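Local coordinates for protein peptidase S15/CocE/NonD (Thaumarchaeota archaeon SCGC AB-539-E09, PDB 4PF1) that is an alpha/beta-hydrolase serine aminopeptidase that probably removes residues from the N-termini of peptides, at residues 185-190 against 194-199. Sequence-based numbering, arbitrary orientation.
Sequences ASMVDG and DDWFHM
Asp194 turns CG anti to its carbonyl carbon (chi1 -77°), which carries the carboxylate back to the backbone of Val188 and Asp189; in Met187 a bend at chi3 (69°) swings CE across Asp195 toward Trp196. Asp194 OD2 accepts two hydrogen bonds, from Val188 N and from Asp189 N, each 2.8 Å long. Both donors meet its anti side, tilted about 30° out of the carboxylate plane and arriving from opposite faces. The other oxygen, OD1, is held by Gly301 N, so the buried carboxylate is satisfied by main-chain NH groups and its rotation is fixed. Cutting Asp194 back to an alanine removes both oxygens and would probably leave the amides of Val188, Asp189 and Gly301 without that acceptor and the loop freer to shift. This loop leaves strand 178-184 of the central alpha/beta-hydrolase sheet and doubles back before strand 197-198; Met187 touches residues of a probable Ser161-His328-Asp295 catalytic triad. At the turn, Gly190 O takes a bond from Phe197 N at 2.7 Å and a weak one from Trp196 N. The same oxygen sits at the edge of the Phe197 ring, near its plane, while Gly190 CA lies 3.6 Å from Trp196 CD1. Met187 and Asp195 cross at about a right angle, with Met187 CG 3.3 Å from Asp195 OD2. Met187 CE continues to Trp196 CZ2, at 3.5 Å, and approaches that ring obliquely. Asp195 CB covers one face of the indole, 3.8 Å above its plane. Within 194-199, His198 NE2 donates to Asp194 O at 2.8 Å, on a lone pair in the carbonyl plane, and His198 ND1 bonds Asp531 of strand 525-534.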
loop_
_atom_site.group_PDB
_atom_site.type_symbol
_atom_site.label_atom_id
_atom_site.label_comp_id
_atom_site.label_asym_id
_atom_site.label_seq_id
_atom_site.Cartn_x
_atom_site.Cartn_y
_atom_site.Cartn_z
ATOM N N ALA A 185 -15.090 12.874 24.458
ATOM C CA ALA A 185 -15.171 13.940 23.440
ATOM C C ALA A 185 -16.613 14.484 23.246
ATOM O O ALA A 185 -17.113 14.527 22.121
ATOM C CB ALA A 185 -14.647 13.399 22.119
ATOM N N SER A 186 -17.268 14.878 24.350
ATOM C CA SER A 186 -18.670 15.294 24.374
ATOM C C SER A 186 -18.963 16.590 23.628
ATOM O O SER A 186 -18.114 17.485 23.554
ATOM C CB SER A 186 -19.147 15.444 25.815
ATOM O OG SER A 186 -19.057 14.211 26.510
ATOM N N MET A 187 -20.204 16.697 23.111
ATOM C CA MET A 187 -20.729 17.912 22.500
ATOM C C MET A 187 -21.143 18.823 23.654
ATOM O O MET A 187 -22.040 18.460 24.422
ATOM C CB MET A 187 -21.925 17.588 21.575
ATOM C CG MET A 187 -21.564 16.712 20.380
ATOM S SD MET A 187 -23.001 16.209 19.386
ATOM C CE MET A 187 -23.454 17.748 18.677
ATOM N N VAL A 188 -20.419 19.931 23.863
ATOM C CA VAL A 188 -20.669 20.815 25.011
ATOM C C VAL A 188 -21.165 22.184 24.541
ATOM O O VAL A 188 -22.212 22.642 25.001
ATOM C CB VAL A 188 -19.410 20.913 25.915
ATOM C CG1 VAL A 188 -19.526 22.035 26.945
ATOM C CG2 VAL A 188 -19.137 19.579 26.601
ATOM N N ASP A 189 -20.418 22.839 23.646
ATOM C CA ASP A 189 -20.835 24.124 23.109
ATOM C C ASP A 189 -20.600 24.141 21.607
ATOM O O ASP A 189 -19.469 24.342 21.149
ATOM C CB ASP A 189 -20.125 25.295 23.813
ATOM C CG ASP A 189 -20.866 26.619 23.707
ATOM O OD1 ASP A 189 -21.399 26.919 22.613
ATOM O OD2 ASP A 189 -20.849 27.386 24.691
ATOM N N GLY A 190 -21.683 23.928 20.860
ATOM C CA GLY A 190 -21.679 23.870 19.403
ATOM C C GLY A 190 -21.352 25.177 18.710
ATOM O O GLY A 190 -21.061 25.180 17.514
ATOM N N ASP A 194 -17.171 23.658 19.384
ATOM C CA ASP A 194 -17.310 22.233 19.130
ATOM C C ASP A 194 -17.674 21.944 17.646
ATOM O O ASP A 194 -16.832 22.173 16.781
ATOM C CB ASP A 194 -18.252 21.547 20.135
ATOM C CG ASP A 194 -17.612 21.298 21.504
ATOM O OD1 ASP A 194 -16.373 21.112 21.561
ATOM O OD2 ASP A 194 -18.350 21.275 22.511
ATOM N N ASP A 195 -18.878 21.425 17.354
ATOM C CA ASP A 195 -19.226 20.950 16.006
ATOM C C ASP A 195 -19.713 21.985 14.983
ATOM O O ASP A 195 -19.336 21.873 13.817
ATOM C CB ASP A 195 -20.282 19.844 16.090
ATOM C CG ASP A 195 -19.764 18.578 16.726
ATOM O OD1 ASP A 195 -18.950 17.884 16.085
ATOM O OD2 ASP A 195 -20.173 18.281 17.860
ATOM N N TRP A 196 -20.633 22.883 15.362
ATOM C CA TRP A 196 -21.292 23.777 14.398
ATOM C C TRP A 196 -20.508 25.064 14.109
ATOM O O TRP A 196 -20.431 25.467 12.950
ATOM C CB TRP A 196 -22.735 24.098 14.840
ATOM C CG TRP A 196 -23.429 22.957 15.544
ATOM C CD1 TRP A 196 -23.946 22.968 16.806
ATOM C CD2 TRP A 196 -23.604 21.617 15.049
ATOM N NE1 TRP A 196 -24.433 21.723 17.132
ATOM C CE2 TRP A 196 -24.232 20.873 16.072
ATOM C CE3 TRP A 196 -23.277 20.970 13.843
ATOM C CZ2 TRP A 196 -24.597 19.532 15.903
ATOM C CZ3 TRP A 196 -23.593 19.628 13.697
ATOM C CH2 TRP A 196 -24.245 18.923 14.719
ATOM N N PHE A 197 -19.953 25.712 15.145
ATOM C CA PHE A 197 -19.155 26.937 14.999
ATOM C C PHE A 197 -17.929 26.907 15.913
ATOM O O PHE A 197 -17.959 26.263 16.963
ATOM C CB PHE A 197 -19.980 28.208 15.347
ATOM C CG PHE A 197 -21.293 28.453 14.639
ATOM C CD1 PHE A 197 -22.454 27.800 15.046
ATOM C CD2 PHE A 197 -21.412 29.465 13.694
ATOM C CE1 PHE A 197 -23.682 28.073 14.436
ATOM C CE2 PHE A 197 -22.641 29.737 13.081
ATOM C CZ PHE A 197 -23.768 29.042 13.458
ATOM N N HIS A 198 -16.877 27.661 15.537
ATOM C CA HIS A 198 -15.696 27.910 16.362
ATOM C C HIS A 198 -15.560 29.411 16.509
ATOM O O HIS A 198 -15.195 30.094 15.549
ATOM C CB HIS A 198 -14.423 27.279 15.768
ATOM C CG HIS A 198 -14.274 25.816 16.053
ATOM N ND1 HIS A 198 -13.032 25.247 16.235
ATOM C CD2 HIS A 198 -15.214 24.847 16.136
ATOM C CE1 HIS A 198 -13.253 23.956 16.423
ATOM N NE2 HIS A 198 -14.550 23.669 16.364
ATOM N N MET A 199 -15.974 29.937 17.680
ATOM C CA MET A 199 -15.979 31.373 18.007
ATOM C C MET A 199 -16.684 32.213 16.894
ATOM O O MET A 199 -16.191 33.272 16.493
ATOM C CB MET A 199 -14.549 31.882 18.301
ATOM C CG MET A 199 -14.024 31.428 19.657
ATOM S SD MET A 199 -12.274 31.812 19.943
ATOM C CE MET A 199 -11.486 30.421 19.103
#